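Local coordinates for protein transcription Factor E (Sulfolobus solfataricus, PDB 1Q1H) that helps start archaeal transcription by enhancing TATA-box recognition and RNA polymerase recruitment, here represented by its extended winged-helix domain, at residues A[61-66]-A[78-83]; A[19-24]-A[53-57]. All blocks are in the same frame, centred on the assembly; numbering follows the deposited sequence.

Interaction 1 of 2, residues A[61-66]-A[78-83]; sequences GFVSYR and YYWKPN
Tyr65 sets its ring between its own backbone N and carbonyl carbon (chi1 69°), and Trp80 turns its indole beside its backbone N, anti to the carbonyl carbon (chi1 -54°), which brings the two side chains alongside each other, pointing the same way. They form a non-hydrogen-bonded pair of an antiparallel hairpin. The part of Tyr65 that meets the indole face is its methylene: CB sits over it in a CH-pi contact, 3.3 Å from the centroid of the six-membered ring of Trp80. The phenol ring lies oblique to the indole, the planes 42° apart, while its CD1 comes to the ring edge of Tyr78 at CD2, 3.3 Å away. A three-ring aromatic cluster results.

As alternate residues of a hairpin sort to two faces, the other face carries Ser64, Lys81, Arg66 and Tyr79. Arg66 passes NH1 close to Tyr79 CB and holds NH2 over one face of the tyrosine ring, yet the guanidinium has its salt bridge with Glu33. Paired backbone bonds tie Arg66 to Tyr79 and Ser64 to Lys81, with Ser64 N to Lys81 O at 3.0 Å. Beyond the strand, Asn83 ND2 donates to Ser64 OG at 2.7 Å, the hydroxyl tilted out of the amide plane.

This hairpin is the wing of the winged-helix domain, and Trp80 packs it on Leu54, Asn55 and Glu58 of helix 47-60. Replacing Trp80 with an alanine would probably deprive Tyr65 CB of the aromatic face it rests on and open a gap between hairpin and helix 47-60. Trp80 also shares backbone hydrogen bonds with Met34; Val63 reaches Leu24 and Leu27 of helix 21-30, and Phe62 turns to Phe8 and Leu11 of helix 7-13.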
# COMPACT_ATOMS: atom_id res chain seq x y z
N GLY A 61 -6.13 -3.31 -7.06
CA GLY A 61 -5.23 -2.57 -7.94
C GLY A 61 -4.84 -1.20 -7.45
O GLY A 61 -4.59 -0.30 -8.26
N PHE A 62 -4.76 -1.03 -6.13
CA PHE A 62 -4.38 0.25 -5.55
C PHE A 62 -2.93 0.18 -5.13
O PHE A 62 -2.39 1.14 -4.59
CB PHE A 62 -5.25 0.60 -4.34
CG PHE A 62 -6.69 0.84 -4.68
CD1 PHE A 62 -7.54 -0.21 -4.98
CD2 PHE A 62 -7.19 2.13 -4.73
CE1 PHE A 62 -8.86 0.01 -5.33
CE2 PHE A 62 -8.50 2.37 -5.07
CZ PHE A 62 -9.34 1.31 -5.37
N VAL A 63 -2.33 -0.97 -5.39
CA VAL A 63 -0.93 -1.21 -5.04
C VAL A 63 -0.40 -2.37 -5.89
O VAL A 63 -1.16 -3.23 -6.34
CB VAL A 63 -0.79 -1.55 -3.51
CG1 VAL A 63 0.51 -2.25 -3.25
CG2 VAL A 63 -0.84 -0.27 -2.66
N SER A 64 0.91 -2.38 -6.12
CA SER A 64 1.58 -3.45 -6.87
C SER A 64 2.83 -3.81 -6.09
O SER A 64 3.42 -2.95 -5.45
CB SER A 64 1.97 -2.99 -8.27
OG SER A 64 0.88 -3.06 -9.18
N TYR A 65 3.23 -5.06 -6.14
CA TYR A 65 4.44 -5.47 -5.43
C TYR A 65 5.51 -6.06 -6.36
O TYR A 65 5.27 -6.29 -7.54
CB TYR A 65 4.11 -6.48 -4.31
CG TYR A 65 3.67 -7.84 -4.81
CD1 TYR A 65 4.58 -8.87 -4.96
CD2 TYR A 65 2.34 -8.07 -5.14
CE1 TYR A 65 4.18 -10.12 -5.45
CE2 TYR A 65 1.93 -9.30 -5.62
CZ TYR A 65 2.85 -10.32 -5.77
OH TYR A 65 2.41 -11.55 -6.23
N ARG A 66 6.68 -6.30 -5.79
CA ARG A 66 7.80 -6.89 -6.51
C ARG A 66 8.65 -7.64 -5.49
O ARG A 66 9.12 -7.05 -4.51
CB ARG A 66 8.63 -5.80 -7.21
CG ARG A 66 10.00 -5.51 -6.61
CD ARG A 66 10.85 -4.70 -7.58
NE ARG A 66 12.16 -4.30 -7.06
CZ ARG A 66 12.34 -3.71 -5.88
NH1 ARG A 66 11.30 -3.46 -5.10
NH2 ARG A 66 13.55 -3.33 -5.49
N TYR A 78 9.34 -8.68 -0.65
CA TYR A 78 8.30 -8.07 -1.45
C TYR A 78 8.31 -6.59 -1.16
O TYR A 78 8.45 -6.19 0.00
CB TYR A 78 6.92 -8.62 -1.08
CG TYR A 78 6.73 -10.08 -1.36
CD1 TYR A 78 7.32 -11.04 -0.56
CD2 TYR A 78 5.95 -10.51 -2.43
CE1 TYR A 78 7.11 -12.40 -0.80
CE2 TYR A 78 5.74 -11.86 -2.68
CZ TYR A 78 6.32 -12.79 -1.86
OH TYR A 78 6.11 -14.13 -2.09
N TYR A 79 8.18 -5.78 -2.20
CA TYR A 79 8.14 -4.34 -2.01
C TYR A 79 6.85 -3.81 -2.61
O TYR A 79 6.44 -4.22 -3.69
CB TYR A 79 9.34 -3.66 -2.66
CG TYR A 79 10.63 -3.83 -1.89
CD1 TYR A 79 11.37 -5.01 -1.99
CD2 TYR A 79 11.12 -2.81 -1.10
CE1 TYR A 79 12.58 -5.16 -1.31
CE2 TYR A 79 12.33 -2.94 -0.41
CZ TYR A 79 13.05 -4.12 -0.53
OH TYR A 79 14.25 -4.24 0.14
N TRP A 80 6.21 -2.92 -1.88
CA TRP A 80 4.95 -2.37 -2.34
C TRP A 80 5.06 -0.93 -2.81
O TRP A 80 5.91 -0.17 -2.34
CB TRP A 80 3.91 -2.50 -1.23
CG TRP A 80 3.82 -3.91 -0.78
CD1 TRP A 80 4.63 -4.54 0.13
CD2 TRP A 80 2.94 -4.91 -1.29
NE1 TRP A 80 4.30 -5.88 0.20
CE2 TRP A 80 3.26 -6.13 -0.66
CE3 TRP A 80 1.90 -4.89 -2.23
CZ2 TRP A 80 2.60 -7.31 -0.93
CZ3 TRP A 80 1.24 -6.07 -2.50
CH2 TRP A 80 1.58 -7.26 -1.85
N LYS A 81 4.18 -0.57 -3.73
CA LYS A 81 4.14 0.78 -4.27
C LYS A 81 2.68 1.03 -4.61
O LYS A 81 1.92 0.07 -4.79
CB LYS A 81 5.00 0.84 -5.54
CG LYS A 81 5.62 2.20 -5.86
CD LYS A 81 6.54 2.12 -7.08
CE LYS A 81 7.04 3.50 -7.52
NZ LYS A 81 7.89 3.45 -8.76
N PRO A 82 2.25 2.30 -4.65
CA PRO A 82 0.88 2.69 -4.97
C PRO A 82 0.71 2.83 -6.48
O PRO A 82 1.44 3.59 -7.12
CB PRO A 82 0.73 4.04 -4.27
CG PRO A 82 1.76 4.02 -3.22
CD PRO A 82 2.91 3.39 -3.91
N ASN A 83 -0.24 2.11 -7.07
CA ASN A 83 -0.44 2.19 -8.51
C ASN A 83 -1.16 3.47 -8.96
O ASN A 83 -1.93 3.45 -9.92
CB ASN A 83 -1.22 0.97 -9.01
CG ASN A 83 -0.49 -0.33 -8.73
OD1 ASN A 83 0.71 -0.32 -8.47
ND2 ASN A 83 -1.21 -1.45 -8.80

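Interaction 2 of 2, residues A[19-24]-A[53-57]; sequences DVIDVL and KLNLL
Lys53 lays its aliphatic chain across the start of helix 21-30. Its CD meets Val23 CG2 at 3.5 Å, its CB and CG lie near Val20 CG2, and farther out its CE comes 3.6 Å from Asp19 CB. The chain is extended beyond CG, which lets one residue span from Val23 to Asp19. The two methyls of Val23 divide the work: CG2 faces the lysine methylenes, while CG1 meets Leu54 CD2 at 3.6 Å and Leu57 CD1 at 3.9 Å, the valine crossing Leu54 at about a right angle. One helical turn on from Lys53, Leu57 slides past Val20 in the opposite direction and reaches Leu24 CD1 with its CD2 at 4.0 Å. Leu56 CB adds a looser touch on Val20 CG2.

By topology helix 47-60 takes the place of the recognition helix of the helix-turn-helix in a winged-helix fold, and helix 21-30 packs against it as part of the same helical core. Apart from the lysine methylenes, the packing between them here is branched aliphatic side chains.

In the next shell, Lys53 illustrates how a lysine can give its methylenes to a core and its charge to a salt bridge: NZ pairs with Asp49 of its own helix. The carboxylates of Asp19 and Asp22 stand nearby without touching it, Asp19 OD2 being 4.8 Å from Lys53 NZ, and would probably add a favourable electrostatic field. The first turn of helix 21-30 is held by Val20 O, which accepts from both Val23 N and Leu24 N. Farther out, Leu57 also rests on Leu16 and Phe62, and Leu24 on Phe8 and Phe62.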
# COMPACT_ATOMS: atom_id res chain seq x y z
N ASP A 19 -9.57 0.29 7.27
CA ASP A 19 -8.41 -0.33 7.89
C ASP A 19 -7.37 -0.32 6.78
O ASP A 19 -6.17 -0.19 7.04
CB ASP A 19 -8.71 -1.79 8.26
CG ASP A 19 -9.61 -1.93 9.49
OD1 ASP A 19 -10.62 -1.19 9.60
OD2 ASP A 19 -9.30 -2.81 10.33
N VAL A 20 -7.86 -0.45 5.55
CA VAL A 20 -7.02 -0.46 4.36
C VAL A 20 -6.52 0.93 3.97
O VAL A 20 -5.31 1.13 3.79
CB VAL A 20 -7.80 -1.11 3.18
CG1 VAL A 20 -7.46 -0.42 1.87
CG2 VAL A 20 -7.47 -2.60 3.08
N ILE A 21 -7.44 1.89 3.86
CA ILE A 21 -7.09 3.25 3.48
C ILE A 21 -5.90 3.79 4.27
O ILE A 21 -5.14 4.60 3.76
CB ILE A 21 -8.30 4.20 3.66
CG1 ILE A 21 -9.17 4.17 2.41
CG2 ILE A 21 -7.82 5.63 3.91
CD1 ILE A 21 -9.78 2.83 2.09
N ASP A 22 -5.75 3.35 5.51
CA ASP A 22 -4.64 3.79 6.34
C ASP A 22 -3.30 3.35 5.76
O ASP A 22 -2.32 4.10 5.82
CB ASP A 22 -4.78 3.23 7.75
CG ASP A 22 -6.09 3.62 8.39
OD1 ASP A 22 -6.26 4.81 8.75
OD2 ASP A 22 -6.96 2.73 8.53
N VAL A 23 -3.27 2.14 5.20
CA VAL A 23 -2.06 1.61 4.60
C VAL A 23 -1.69 2.38 3.34
O VAL A 23 -0.56 2.87 3.22
CB VAL A 23 -2.22 0.11 4.25
CG1 VAL A 23 -1.30 -0.26 3.08
CG2 VAL A 23 -1.87 -0.75 5.48
N LEU A 24 -2.64 2.48 2.42
CA LEU A 24 -2.42 3.19 1.16
C LEU A 24 -1.79 4.55 1.43
O LEU A 24 -1.00 5.05 0.63
CB LEU A 24 -3.74 3.38 0.42
CG LEU A 24 -3.66 3.56 -1.10
CD1 LEU A 24 -2.98 2.35 -1.70
CD2 LEU A 24 -5.06 3.73 -1.70
N LYS A 53 -3.89 -6.10 4.68
CA LYS A 53 -4.43 -4.95 3.98
C LYS A 53 -3.82 -4.91 2.59
O LYS A 53 -4.53 -4.94 1.59
CB LYS A 53 -4.12 -3.66 4.75
CG LYS A 53 -5.05 -3.46 5.95
CD LYS A 53 -4.40 -2.67 7.06
CE LYS A 53 -5.23 -2.78 8.33
NZ LYS A 53 -4.62 -2.04 9.48
N LEU A 54 -2.50 -4.87 2.53
CA LEU A 54 -1.82 -4.84 1.24
C LEU A 54 -2.39 -5.79 0.18
O LEU A 54 -2.68 -5.36 -0.93
CB LEU A 54 -0.33 -5.09 1.43
CG LEU A 54 0.43 -3.94 2.08
CD1 LEU A 54 1.86 -4.36 2.41
CD2 LEU A 54 0.43 -2.75 1.15
N ASN A 55 -2.58 -7.07 0.49
CA ASN A 55 -3.09 -7.99 -0.53
C ASN A 55 -4.52 -7.71 -0.96
O ASN A 55 -4.90 -8.07 -2.07
CB ASN A 55 -3.01 -9.46 -0.08
CG ASN A 55 -1.62 -9.86 0.40
OD1 ASN A 55 -0.64 -9.17 0.13
ND2 ASN A 55 -1.55 -10.98 1.10
N LEU A 56 -5.31 -7.09 -0.08
CA LEU A 56 -6.71 -6.74 -0.36
C LEU A 56 -6.80 -5.61 -1.38
O LEU A 56 -7.63 -5.64 -2.28
CB LEU A 56 -7.42 -6.30 0.93
CG LEU A 56 -8.27 -7.31 1.71
CD1 LEU A 56 -8.46 -6.80 3.10
CD2 LEU A 56 -9.62 -7.54 1.06
N LEU A 57 -5.94 -4.60 -1.21
CA LEU A 57 -5.86 -3.45 -2.11
C LEU A 57 -5.27 -3.99 -3.40
O LEU A 57 -5.80 -3.77 -4.49
CB LEU A 57 -4.92 -2.39 -1.54
CG LEU A 57 -5.28 -1.52 -0.33
CD1 LEU A 57 -4.03 -1.27 0.50
CD2 LEU A 57 -5.87 -0.20 -0.81

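The two contacts lie in series along the chain, interaction 2 closing before interaction 1 opens, and their centres are about 11 Å apart, each about 6 Å from the centre of the chain. Helix 47-60 runs almost directly into strand 64-68, so the helix packed by interaction 2 leads into the hairpin formed by interaction 1. The two contacts also touch, through side chains that belong to one and pack on the other. Helix pair and wing thus share one hydrophobic core, which is consistent with the wing being held in a set position against helix 47-60 in a domain involved in binding DNA in the preinitiation complex.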